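Local atomic coordinates of cystalysin (Treponema denticola, PDB entry 1C7N), a protein that binds pyridoxal-5'-phosphate, belongs to the class I and II aminotransferase family and forms an assembly of two chains. Residues E32-L36 with I379-R385; P100-N104 with M128-Q133; A105-T110 with L198-S202. One frame throughout, in Å; residues are numbered along the deposited sequence.

Contact 1: E32-L36 with I379-R385; sequences EVVPL and IQESLER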
ATOM      1  N   GLU A  32      -9.074  15.464 -28.287  1.00 20.92           N
ATOM      2  CA  GLU A  32      -9.387  16.648 -27.495  1.00 19.37           C
ATOM      3  C   GLU A  32     -10.261  16.332 -26.280  1.00 18.17           C
ATOM      4  O   GLU A  32     -10.461  17.182 -25.407  1.00 17.30           O
ATOM      5  CB  GLU A  32     -10.103  17.685 -28.367  1.00 21.03           C
ATOM      6  CG  GLU A  32     -11.612  17.440 -28.537  1.00 21.52           C
ATOM      7  CD  GLU A  32     -11.954  16.316 -29.507  1.00 23.20           C
ATOM      8  OE1 GLU A  32     -11.075  15.484 -29.816  1.00 22.57           O
ATOM      9  OE2 GLU A  32     -13.123  16.261 -29.953  1.00 23.54           O
ATOM     10  N   VAL A  33     -10.776  15.108 -26.227  1.00 16.59           N
ATOM     11  CA  VAL A  33     -11.651  14.689 -25.137  1.00 15.25           C
ATOM     12  C   VAL A  33     -10.949  14.422 -23.809  1.00 14.61           C
ATOM     13  O   VAL A  33      -9.864  13.844 -23.769  1.00 14.31           O
ATOM     14  CB  VAL A  33     -12.449  13.426 -25.539  1.00 15.61           C
ATOM     15  CG1 VAL A  33     -13.343  12.968 -24.380  1.00 14.95           C
ATOM     16  CG2 VAL A  33     -13.293  13.729 -26.769  1.00 15.00           C
ATOM     17  N   VAL A  34     -11.587  14.856 -22.725  1.00 13.90           N
ATOM     18  CA  VAL A  34     -11.084  14.658 -21.366  1.00 11.78           C
ATOM     19  C   VAL A  34     -12.201  13.976 -20.572  1.00 11.35           C
ATOM     20  O   VAL A  34     -13.333  14.467 -20.535  1.00 12.25           O
ATOM     21  CB  VAL A  34     -10.756  16.000 -20.665  1.00 11.52           C
ATOM     22  CG1 VAL A  34     -10.463  15.755 -19.194  1.00  8.64           C
ATOM     23  CG2 VAL A  34      -9.569  16.679 -21.336  1.00 10.45           C
ATOM     24  N   PRO A  35     -11.899  12.840 -19.922  1.00 10.00           N
ATOM     25  CA  PRO A  35     -12.916  12.129 -19.139  1.00  9.05           C
ATOM     26  C   PRO A  35     -13.298  12.894 -17.867  1.00  9.86           C
ATOM     27  O   PRO A  35     -12.447  13.525 -17.236  1.00  7.83           O
ATOM     28  CB  PRO A  35     -12.243  10.789 -18.854  1.00 10.41           C
ATOM     29  CG  PRO A  35     -10.790  11.170 -18.721  1.00 10.79           C
ATOM     30  CD  PRO A  35     -10.596  12.148 -19.862  1.00 11.01           C
ATOM     31  N   LEU A  36     -14.580  12.853 -17.502  1.00  8.96           N
ATOM     32  CA  LEU A  36     -15.065  13.547 -16.305  1.00  9.70           C
ATOM     33  C   LEU A  36     -15.734  12.511 -15.409  1.00  9.93           C
ATOM     34  O   LEU A  36     -16.790  12.756 -14.818  1.00 11.16           O
ATOM     35  CB  LEU A  36     -16.072  14.638 -16.699  1.00  9.53           C
ATOM     36  CG  LEU A  36     -15.609  15.652 -17.756  1.00 11.56           C
ATOM     37  CD1 LEU A  36     -16.770  16.573 -18.146  1.00 11.83           C
ATOM     38  CD2 LEU A  36     -14.429  16.465 -17.216  1.00 11.44           C
ATOM     39  N   ILE A 379     -14.519  22.024 -19.041  1.00 13.55           N
ATOM     40  CA  ILE A 379     -15.909  21.708 -18.730  1.00 13.89           C
ATOM     41  C   ILE A 379     -16.800  22.257 -19.852  1.00 15.64           C
ATOM     42  O   ILE A 379     -17.757  21.605 -20.280  1.00 16.21           O
ATOM     43  CB  ILE A 379     -16.346  22.338 -17.377  1.00 13.83           C
ATOM     44  CG1 ILE A 379     -15.491  21.786 -16.229  1.00 11.15           C
ATOM     45  CG2 ILE A 379     -17.822  22.038 -17.110  1.00 11.65           C
ATOM     46  CD1 ILE A 379     -15.617  20.294 -16.008  1.00 13.23           C
ATOM     47  N   GLN A 380     -16.473  23.454 -20.330  1.00 16.35           N
ATOM     48  CA  GLN A 380     -17.230  24.107 -21.401  1.00 18.11           C
ATOM     49  C   GLN A 380     -17.136  23.333 -22.713  1.00 18.04           C
ATOM     50  O   GLN A 380     -18.129  23.186 -23.431  1.00 18.14           O
ATOM     51  CB  GLN A 380     -16.718  25.536 -21.603  1.00 19.74           C
ATOM     52  CG  GLN A 380     -16.970  26.448 -20.417  1.00 22.53           C
ATOM     53  CD  GLN A 380     -18.362  27.052 -20.436  1.00 24.65           C
ATOM     54  OE1 GLN A 380     -19.344  26.374 -20.750  1.00 26.58           O
ATOM     55  NE2 GLN A 380     -18.454  28.332 -20.094  1.00 25.39           N
ATOM     56  N   GLU A 381     -15.939  22.847 -23.032  1.00 18.10           N
ATOM     57  CA  GLU A 381     -15.732  22.067 -24.254  1.00 17.80           C
ATOM     58  C   GLU A 381     -16.626  20.837 -24.226  1.00 17.97           C
ATOM     59  O   GLU A 381     -17.277  20.498 -25.217  1.00 18.39           O
ATOM     60  CB  GLU A 381     -14.277  21.597 -24.351  1.00 19.54           C
ATOM     61  CG  GLU A 381     -13.282  22.641 -24.809  1.00 19.98           C
ATOM     62  CD  GLU A 381     -11.846  22.170 -24.640  1.00 21.79           C
ATOM     63  OE1 GLU A 381     -11.583  20.969 -24.868  1.00 21.76           O
ATOM     64  OE2 GLU A 381     -10.979  22.999 -24.286  1.00 22.64           O
ATOM     65  N   SER A 382     -16.646  20.173 -23.074  1.00 16.02           N
ATOM     66  CA  SER A 382     -17.430  18.962 -22.889  1.00 14.39           C
ATOM     67  C   SER A 382     -18.928  19.221 -23.012  1.00 14.71           C
ATOM     68  O   SER A 382     -19.638  18.465 -23.672  1.00 13.58           O
ATOM     69  CB  SER A 382     -17.123  18.352 -21.521  1.00 15.01           C
ATOM     70  OG  SER A 382     -15.732  18.107 -21.372  1.00 15.99           O
ATOM     71  N   LEU A 383     -19.401  20.289 -22.378  1.00 13.85           N
ATOM     72  CA  LEU A 383     -20.819  20.623 -22.428  1.00 13.85           C
ATOM     73  C   LEU A 383     -21.259  20.957 -23.843  1.00 14.81           C
ATOM     74  O   LEU A 383     -22.383  20.652 -24.231  1.00 17.06           O
ATOM     75  CB  LEU A 383     -21.126  21.794 -21.488  1.00 11.79           C
ATOM     76  CG  LEU A 383     -20.880  21.510 -20.004  1.00 10.27           C
ATOM     77  CD1 LEU A 383     -21.015  22.790 -19.201  1.00 11.79           C
ATOM     78  CD2 LEU A 383     -21.863  20.453 -19.517  1.00 10.48           C
ATOM     79  N   GLU A 384     -20.381  21.583 -24.620  1.00 15.90           N
ATOM     80  CA  GLU A 384     -20.734  21.927 -25.993  1.00 17.36           C
ATOM     81  C   GLU A 384     -20.830  20.667 -26.857  1.00 17.23           C
ATOM     82  O   GLU A 384     -21.643  20.609 -27.781  1.00 15.89           O
ATOM     83  CB  GLU A 384     -19.724  22.919 -26.581  1.00 19.33           C
ATOM     84  CG  GLU A 384     -20.047  23.386 -28.005  1.00 22.04           C
ATOM     85  CD  GLU A 384     -21.514  23.754 -28.205  1.00 23.58           C
ATOM     86  OE1 GLU A 384     -22.130  24.316 -27.277  1.00 24.86           O
ATOM     87  OE2 GLU A 384     -22.053  23.493 -29.301  1.00 24.59           O
ATOM     88  N   ARG A 385     -20.006  19.659 -26.569  1.00 16.66           N
ATOM     89  CA  ARG A 385     -20.082  18.400 -27.320  1.00 17.07           C
ATOM     90  C   ARG A 385     -21.429  17.761 -27.004  1.00 16.96           C
ATOM     91  O   ARG A 385     -22.110  17.230 -27.883  1.00 16.79           O
ATOM     92  CB  ARG A 385     -18.990  17.422 -26.892  1.00 16.91           C
ATOM     93  CG  ARG A 385     -17.698  17.535 -27.649  1.00 17.53           C
ATOM     94  CD  ARG A 385     -16.994  16.189 -27.673  1.00 16.08           C
ATOM     95  NE  ARG A 385     -16.708  15.680 -26.330  1.00 15.06           N
ATOM     96  CZ  ARG A 385     -15.856  16.252 -25.484  1.00 14.91           C
ATOM     97  NH1 ARG A 385     -15.208  17.358 -25.837  1.00 13.70           N
ATOM     98  NH2 ARG A 385     -15.638  15.709 -24.291  1.00 12.22           N
TER
HETATM   99  O   HOH W   1     -12.847  18.383 -25.055  1.00 19.66           O
HETATM  100  O   HOH W   2     -13.799  16.747 -22.759  1.00 23.65           O
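Arg385 reaches from helix 376-393, near the C-terminal end of the chain, to Val33 in the loop between helices 17-25 and 47-59. Its CB points at the loop, and a bend at chi3 (-59°) lays the guanidinium group flat against Val33. NE lies 4.0 Å from Val33 CG2, CZ has the same methyl 3.8 Å away, over the centre of one guanidinium face, and NH2 comes to 3.6 Å from Val33 CG1. Ser382 CA lies over the opposite face, toward its rim. NH1 donates to a water 2.7 Å away that donates to Glu32 O and Glu381 OE1, and NH2 donates to a second water, 2.6 Å away and in the plane of the group, that also accepts from Val34 N and donates to Ser382 OG, itself hydrogen-bonded to Val378 O. NE and NH2 are further held by Ala350 O and Gln351 O, and Lys8 forms a salt bridge with Glu381. Leu36 CD1 rests 3.7 Å from Ser382 OG, and Leu36 CD2 meets Ile379 CD1 at 4.2 Å. No direct hydrogen bond spans loop and helix: two waters carry the polar link, while carbon atoms over both guanidinium faces leave N-H bonding to the rim.

Contact 2: P100-N104 with M128-Q133; sequences PAVFN and MAIKNQ
Phe103 and Ala129 bring the two helices close together, their CA atoms only 4.9 Å apart. This proximity places the Phe103 ring directly on the backbone of the second helix: Ala129 CA sits 3.5 Å from the ring centroid and 19° off its normal, a CH-pi contact over one face, displaced toward the rim. Ala129 CB adds to it at 3.5 Å from Phe103 CE1, and also takes Val102 CG1 at 3.8 Å. At the far end of the ring, CZ lies 4.3 Å from Met128 CB. Helix 125-131 is the connection of a beta-alpha-beta crossover, joining the parallel neighbours 115-118 and 136-139 at one margin of the large sheet, and Ile130, on the side turned from helix 98-109, packs on both strands. Just past this helix, Gln133 turns its amide back to the contact. With its chain extended beyond CG (chi2 -165°), NE2 donates to Phe103 O at 2.8 Å in an almost straight bond (176°), the acceptor lying in the amide plane. The same nitrogen donates to Ala129 O at 3.1 Å, so one NH2 group grips a carbonyl of each helix. The Gln133 amide plane is nearly parallel to the Phe103 ring. Phe103 also packs on Ala267 of the second subunit.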
ATOM      1  N   PRO A 100      -9.434   0.015   1.242  1.00 13.47           N
ATOM      2  CA  PRO A 100      -8.872  -1.132   1.963  1.00 13.79           C
ATOM      3  C   PRO A 100      -9.210  -1.051   3.456  1.00 14.21           C
ATOM      4  O   PRO A 100      -9.407  -2.074   4.119  1.00 13.99           O
ATOM      5  CB  PRO A 100      -7.373  -1.006   1.699  1.00 14.74           C
ATOM      6  CG  PRO A 100      -7.335  -0.413   0.322  1.00 15.68           C
ATOM      7  CD  PRO A 100      -8.412   0.661   0.401  1.00 14.07           C
ATOM      8  N   ALA A 101      -9.278   0.171   3.983  1.00 13.14           N
ATOM      9  CA  ALA A 101      -9.598   0.358   5.392  1.00 12.97           C
ATOM     10  C   ALA A 101     -11.042  -0.067   5.647  1.00 13.75           C
ATOM     11  O   ALA A 101     -11.347  -0.659   6.686  1.00 13.86           O
ATOM     12  CB  ALA A 101      -9.396   1.806   5.792  1.00 13.19           C
ATOM     13  N   VAL A 102     -11.927   0.229   4.699  1.00 13.62           N
ATOM     14  CA  VAL A 102     -13.327  -0.152   4.841  1.00 14.70           C
ATOM     15  C   VAL A 102     -13.448  -1.676   4.776  1.00 15.92           C
ATOM     16  O   VAL A 102     -14.135  -2.287   5.598  1.00 16.19           O
ATOM     17  CB  VAL A 102     -14.203   0.491   3.743  1.00 14.58           C
ATOM     18  CG1 VAL A 102     -15.618  -0.071   3.808  1.00 13.94           C
ATOM     19  CG2 VAL A 102     -14.229   2.005   3.926  1.00 15.30           C
ATOM     20  N   PHE A 103     -12.774  -2.289   3.805  1.00 16.24           N
ATOM     21  CA  PHE A 103     -12.801  -3.743   3.677  1.00 17.73           C
ATOM     22  C   PHE A 103     -12.332  -4.364   4.983  1.00 18.10           C
ATOM     23  O   PHE A 103     -12.891  -5.361   5.443  1.00 18.89           O
ATOM     24  CB  PHE A 103     -11.881  -4.213   2.545  1.00 18.74           C
ATOM     25  CG  PHE A 103     -12.582  -4.405   1.233  1.00 20.63           C
ATOM     26  CD1 PHE A 103     -12.990  -3.313   0.479  1.00 21.13           C
ATOM     27  CD2 PHE A 103     -12.838  -5.687   0.753  1.00 21.55           C
ATOM     28  CE1 PHE A 103     -13.643  -3.490  -0.738  1.00 22.29           C
ATOM     29  CE2 PHE A 103     -13.491  -5.878  -0.463  1.00 22.31           C
ATOM     30  CZ  PHE A 103     -13.893  -4.777  -1.210  1.00 23.27           C
ATOM     31  N   ASN A 104     -11.298  -3.766   5.571  1.00 18.37           N
ATOM     32  CA  ASN A 104     -10.741  -4.247   6.826  1.00 18.64           C
ATOM     33  C   ASN A 104     -11.748  -4.105   7.964  1.00 18.33           C
ATOM     34  O   ASN A 104     -11.825  -4.962   8.843  1.00 17.86           O
ATOM     35  CB  ASN A 104      -9.466  -3.474   7.167  1.00 19.59           C
ATOM     36  CG  ASN A 104      -8.716  -4.085   8.331  1.00 20.65           C
ATOM     37  OD1 ASN A 104      -8.346  -5.260   8.290  1.00 21.70           O
ATOM     38  ND2 ASN A 104      -8.490  -3.298   9.377  1.00 20.10           N
ATOM     39  N   MET A 128     -19.304  -3.316  -2.625  1.00 23.18           N
ATOM     40  CA  MET A 128     -18.282  -4.337  -2.794  1.00 24.07           C
ATOM     41  C   MET A 128     -17.665  -4.792  -1.473  1.00 23.54           C
ATOM     42  O   MET A 128     -17.545  -5.991  -1.220  1.00 23.45           O
ATOM     43  CB  MET A 128     -17.190  -3.812  -3.730  1.00 26.80           C
ATOM     44  CG  MET A 128     -17.711  -3.367  -5.095  1.00 29.57           C
ATOM     45  SD  MET A 128     -16.483  -2.463  -6.063  1.00 33.83           S
ATOM     46  CE  MET A 128     -15.267  -3.746  -6.348  1.00 32.87           C
ATOM     47  N   ALA A 129     -17.278  -3.837  -0.633  1.00 22.61           N
ATOM     48  CA  ALA A 129     -16.655  -4.149   0.650  1.00 21.82           C
ATOM     49  C   ALA A 129     -17.514  -5.078   1.496  1.00 21.66           C
ATOM     50  O   ALA A 129     -17.000  -5.867   2.295  1.00 20.09           O
ATOM     51  CB  ALA A 129     -16.381  -2.865   1.417  1.00 21.78           C
ATOM     52  N   ILE A 130     -18.825  -4.977   1.313  1.00 20.90           N
ATOM     53  CA  ILE A 130     -19.763  -5.782   2.072  1.00 21.48           C
ATOM     54  C   ILE A 130     -20.043  -7.163   1.480  1.00 22.42           C
ATOM     55  O   ILE A 130     -19.641  -8.173   2.055  1.00 21.92           O
ATOM     56  CB  ILE A 130     -21.097  -5.018   2.260  1.00 20.86           C
ATOM     57  CG1 ILE A 130     -20.830  -3.715   3.023  1.00 20.20           C
ATOM     58  CG2 ILE A 130     -22.105  -5.886   3.013  1.00 19.64           C
ATOM     59  CD1 ILE A 130     -22.004  -2.757   3.060  1.00 17.61           C
ATOM     60  N   LYS A 131     -20.714  -7.216   0.333  1.00 24.09           N
ATOM     61  CA  LYS A 131     -21.052  -8.508  -0.255  1.00 25.96           C
ATOM     62  C   LYS A 131     -19.876  -9.348  -0.745  1.00 26.35           C
ATOM     63  O   LYS A 131     -19.942 -10.579  -0.712  1.00 25.55           O
ATOM     64  CB  LYS A 131     -22.079  -8.337  -1.381  1.00 27.26           C
ATOM     65  CG  LYS A 131     -21.586  -7.641  -2.629  1.00 28.60           C
ATOM     66  CD  LYS A 131     -22.677  -7.673  -3.694  1.00 30.85           C
ATOM     67  CE  LYS A 131     -23.076  -9.108  -4.022  1.00 32.17           C
ATOM     68  NZ  LYS A 131     -24.292  -9.201  -4.885  1.00 33.09           N
ATOM     69  N   ASN A 132     -18.806  -8.701  -1.195  1.00 27.23           N
ATOM     70  CA  ASN A 132     -17.639  -9.437  -1.663  1.00 27.36           C
ATOM     71  C   ASN A 132     -17.023 -10.247  -0.526  1.00 27.43           C
ATOM     72  O   ASN A 132     -16.267 -11.185  -0.764  1.00 27.27           O
ATOM     73  CB  ASN A 132     -16.601  -8.479  -2.255  1.00 28.76           C
ATOM     74  CG  ASN A 132     -16.959  -8.030  -3.660  1.00 30.46           C
ATOM     75  OD1 ASN A 132     -18.112  -8.133  -4.080  1.00 32.01           O
ATOM     76  ND2 ASN A 132     -15.974  -7.518  -4.392  1.00 30.71           N
ATOM     77  N   GLN A 133     -17.346  -9.879   0.712  1.00 26.69           N
ATOM     78  CA  GLN A 133     -16.835 -10.605   1.872  1.00 26.06           C
ATOM     79  C   GLN A 133     -17.980 -11.400   2.496  1.00 25.88           C
ATOM     80  O   GLN A 133     -17.920 -11.823   3.650  1.00 25.45           O
ATOM     81  CB  GLN A 133     -16.226  -9.640   2.895  1.00 25.13           C
ATOM     82  CG  GLN A 133     -15.051  -8.836   2.348  1.00 24.21           C
ATOM     83  CD  GLN A 133     -14.231  -8.169   3.436  1.00 23.24           C
ATOM     84  OE1 GLN A 133     -13.552  -8.836   4.212  1.00 21.57           O
ATOM     85  NE2 GLN A 133     -14.294  -6.844   3.498  1.00 23.06           N
TER

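Contact 3: A105-T110 with L198-S202; sequences AVREFT and LMLWS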
ATOM      1  N   ALA A 105     -12.518  -3.022   7.948  1.00 18.26           N
ATOM      2  CA  ALA A 105     -13.516  -2.798   8.986  1.00 18.42           C
ATOM      3  C   ALA A 105     -14.554  -3.920   8.961  1.00 18.19           C
ATOM      4  O   ALA A 105     -14.894  -4.486   9.998  1.00 18.23           O
ATOM      5  CB  ALA A 105     -14.194  -1.451   8.785  1.00 18.29           C
ATOM      6  N   VAL A 106     -15.048  -4.241   7.770  1.00 18.40           N
ATOM      7  CA  VAL A 106     -16.042  -5.298   7.620  1.00 19.34           C
ATOM      8  C   VAL A 106     -15.441  -6.635   8.044  1.00 19.77           C
ATOM      9  O   VAL A 106     -16.047  -7.404   8.790  1.00 19.31           O
ATOM     10  CB  VAL A 106     -16.516  -5.404   6.158  1.00 19.54           C
ATOM     11  CG1 VAL A 106     -17.470  -6.582   6.000  1.00 19.55           C
ATOM     12  CG2 VAL A 106     -17.196  -4.107   5.743  1.00 19.83           C
ATOM     13  N   ARG A 107     -14.232  -6.894   7.569  1.00 20.46           N
ATOM     14  CA  ARG A 107     -13.529  -8.129   7.874  1.00 21.93           C
ATOM     15  C   ARG A 107     -13.402  -8.383   9.375  1.00 21.40           C
ATOM     16  O   ARG A 107     -13.707  -9.474   9.858  1.00 20.73           O
ATOM     17  CB  ARG A 107     -12.138  -8.085   7.235  1.00 23.97           C
ATOM     18  CG  ARG A 107     -11.268  -9.308   7.487  1.00 27.88           C
ATOM     19  CD  ARG A 107      -9.995  -9.256   6.644  1.00 30.52           C
ATOM     20  NE  ARG A 107     -10.300  -9.030   5.232  1.00 33.10           N
ATOM     21  CZ  ARG A 107     -10.126  -7.872   4.598  1.00 34.26           C
ATOM     22  NH1 ARG A 107      -9.637  -6.818   5.243  1.00 34.17           N
ATOM     23  NH2 ARG A 107     -10.455  -7.763   3.318  1.00 33.81           N
ATOM     24  N   GLU A 108     -12.972  -7.363  10.108  1.00 21.04           N
ATOM     25  CA  GLU A 108     -12.751  -7.483  11.545  1.00 21.73           C
ATOM     26  C   GLU A 108     -13.955  -7.386  12.480  1.00 21.63           C
ATOM     27  O   GLU A 108     -14.066  -8.171  13.418  1.00 21.02           O
ATOM     28  CB  GLU A 108     -11.697  -6.455  11.975  1.00 21.72           C
ATOM     29  CG  GLU A 108     -11.366  -6.444  13.463  1.00 22.46           C
ATOM     30  CD  GLU A 108     -10.938  -7.804  13.984  1.00 22.75           C
ATOM     31  OE1 GLU A 108     -10.223  -8.525  13.257  1.00 21.80           O
ATOM     32  OE2 GLU A 108     -11.305  -8.147  15.127  1.00 22.02           O
ATOM     33  N   PHE A 109     -14.863  -6.447  12.234  1.00 21.84           N
ATOM     34  CA  PHE A 109     -15.992  -6.283  13.137  1.00 21.24           C
ATOM     35  C   PHE A 109     -17.330  -6.924  12.773  1.00 21.82           C
ATOM     36  O   PHE A 109     -18.346  -6.645  13.408  1.00 22.09           O
ATOM     37  CB  PHE A 109     -16.172  -4.795  13.443  1.00 20.75           C
ATOM     38  CG  PHE A 109     -14.936  -4.154  14.006  1.00 20.18           C
ATOM     39  CD1 PHE A 109     -13.980  -3.593  13.165  1.00 20.41           C
ATOM     40  CD2 PHE A 109     -14.687  -4.181  15.373  1.00 20.42           C
ATOM     41  CE1 PHE A 109     -12.791  -3.071  13.676  1.00 19.98           C
ATOM     42  CE2 PHE A 109     -13.499  -3.663  15.896  1.00 20.25           C
ATOM     43  CZ  PHE A 109     -12.550  -3.109  15.046  1.00 19.18           C
ATOM     44  N   THR A 110     -17.331  -7.781  11.761  1.00 21.59           N
ATOM     45  CA  THR A 110     -18.544  -8.492  11.365  1.00 21.98           C
ATOM     46  C   THR A 110     -18.142  -9.884  10.898  1.00 22.69           C
ATOM     47  O   THR A 110     -16.964 -10.159  10.687  1.00 21.89           O
ATOM     48  CB  THR A 110     -19.311  -7.797  10.209  1.00 21.82           C
ATOM     49  OG1 THR A 110     -18.523  -7.838   9.013  1.00 21.68           O
ATOM     50  CG2 THR A 110     -19.632  -6.353  10.564  1.00 22.34           C
ATOM     51  N   LEU A 198     -25.204  -0.710  17.062  1.00 24.85           N
ATOM     52  CA  LEU A 198     -24.521  -0.421  15.811  1.00 22.97           C
ATOM     53  C   LEU A 198     -23.219   0.319  16.042  1.00 22.25           C
ATOM     54  O   LEU A 198     -23.112   1.171  16.920  1.00 21.64           O
ATOM     55  CB  LEU A 198     -25.400   0.430  14.891  1.00 22.20           C
ATOM     56  CG  LEU A 198     -26.555  -0.214  14.126  1.00 22.59           C
ATOM     57  CD1 LEU A 198     -27.301   0.864  13.354  1.00 22.30           C
ATOM     58  CD2 LEU A 198     -26.022  -1.277  13.174  1.00 22.83           C
ATOM     59  N   MET A 199     -22.222  -0.023  15.239  1.00 21.37           N
ATOM     60  CA  MET A 199     -20.930   0.624  15.309  1.00 20.46           C
ATOM     61  C   MET A 199     -21.056   1.712  14.249  1.00 19.10           C
ATOM     62  O   MET A 199     -21.956   1.643  13.414  1.00 19.30           O
ATOM     63  CB  MET A 199     -19.848  -0.388  14.930  1.00 21.23           C
ATOM     64  CG  MET A 199     -18.455  -0.020  15.368  1.00 24.25           C
ATOM     65  SD  MET A 199     -17.357  -1.442  15.218  1.00 23.71           S
ATOM     66  CE  MET A 199     -15.769  -0.630  15.335  1.00 24.28           C
ATOM     67  N   LEU A 200     -20.193   2.721  14.277  1.00 17.78           N
ATOM     68  CA  LEU A 200     -20.260   3.772  13.264  1.00 16.53           C
ATOM     69  C   LEU A 200     -18.970   3.864  12.456  1.00 15.47           C
ATOM     70  O   LEU A 200     -17.902   4.128  13.009  1.00 15.87           O
ATOM     71  CB  LEU A 200     -20.545   5.141  13.896  1.00 16.32           C
ATOM     72  CG  LEU A 200     -20.506   6.309  12.898  1.00 16.78           C
ATOM     73  CD1 LEU A 200     -21.643   6.165  11.887  1.00 18.19           C
ATOM     74  CD2 LEU A 200     -20.619   7.627  13.630  1.00 15.86           C
ATOM     75  N   TRP A 201     -19.079   3.635  11.150  1.00 14.82           N
ATOM     76  CA  TRP A 201     -17.934   3.723  10.252  1.00 14.86           C
ATOM     77  C   TRP A 201     -18.226   4.917   9.345  1.00 14.20           C
ATOM     78  O   TRP A 201     -18.971   4.796   8.375  1.00 15.01           O
ATOM     79  CB  TRP A 201     -17.794   2.454   9.403  1.00 13.98           C
ATOM     80  CG  TRP A 201     -17.744   1.170  10.188  1.00 13.92           C
ATOM     81  CD1 TRP A 201     -17.410   1.015  11.508  1.00 13.45           C
ATOM     82  CD2 TRP A 201     -18.020  -0.145   9.690  1.00 13.87           C
ATOM     83  NE1 TRP A 201     -17.462  -0.312  11.858  1.00 13.42           N
ATOM     84  CE2 TRP A 201     -17.836  -1.047  10.763  1.00 14.10           C
ATOM     85  CE3 TRP A 201     -18.408  -0.650   8.440  1.00 14.23           C
ATOM     86  CZ2 TRP A 201     -18.024  -2.421  10.625  1.00 13.46           C
ATOM     87  CZ3 TRP A 201     -18.597  -2.016   8.301  1.00 14.47           C
ATOM     88  CH2 TRP A 201     -18.405  -2.888   9.388  1.00 15.46           C
ATOM     89  N   SER A 202     -17.638   6.063   9.671  1.00 13.82           N
ATOM     90  CA  SER A 202     -17.862   7.289   8.914  1.00 12.65           C
ATOM     91  C   SER A 202     -16.749   7.642   7.930  1.00 12.84           C
ATOM     92  O   SER A 202     -15.624   7.967   8.333  1.00 12.49           O
ATOM     93  CB  SER A 202     -18.077   8.450   9.885  1.00 12.99           C
ATOM     94  OG  SER A 202     -18.532   9.603   9.206  1.00 12.28           O
TER
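The indole of Trp201 projects from strand 199-203 into the flank of helix 98-109, and this is the tightly packed part of the contact. Ala105 CB stands over one face of the ring system, 4.1 Å from the centroid of the six-membered ring and 8° off its normal, a CH-pi contact. Val106 CG2 touches CZ3 of Trp201 at 3.6 Å. At the indole edge, near its plane, lie Thr110 CG2, 3.9 Å from Trp201 CH2, and Phe109 CB, 4.1 Å from Trp201 CZ2. Thr110 OG1 donates to Val106 O, consistent with the rotation that turns CG2 to the indole.

The other half, Phe109 with Met199, is less deeply buried, both residues being partly exposed. Met199 is extended along its whole length (chi3 165°), which carries CE over the centre of the Phe109 ring, 3.7 Å from its centroid, while SD lies oblique to the ring at 4.3 Å from the same point in a Met-aromatic contact. The sulfur also accepts a weak hydrogen bond from Trp201 NE1, linking the two halves. Glu108 CG lies over the opposite face of the Phe109 ring, toward its rim, and the Glu108 carboxylate forms a salt bridge with Arg260.

The axes of 105-109 and 199-202 run nearly antiparallel (165°) and approach to 11.4 Å. The helix packs on a mixed seven-stranded sheet, as in the large domain of fold-type I PLP enzymes. There strand 199-203 lies between strands 165-171 and 230-234, both of which contribute side-chain neighbours to Trp201, and helix 255-267 packs beside Phe109 and Met199 through Ile257.

Contacts 2 and 3 use successive parts of helix 98-109, and their centres lie 10 Å apart. They touch through Gln133, whose OE1 lies 3.4 Å from Arg107 NH2. The helix meets helix 125-131 and the adjoining turn in contact 2 and a strand of the large sheet in contact 3. Contact 2 lies nearer the pyridoxal-5'-phosphate, the side chain of Val102 about 6 Å from it; that of Trp201 in contact 3 is about 11 Å away. Pocket residues Gly97 and Val98 lie at the start of the shared helix, and Asp203 follows directly after 198-202. Contact 1 stands apart, its centre 34 Å from that of contact 2 and 40 Å from that of contact 3.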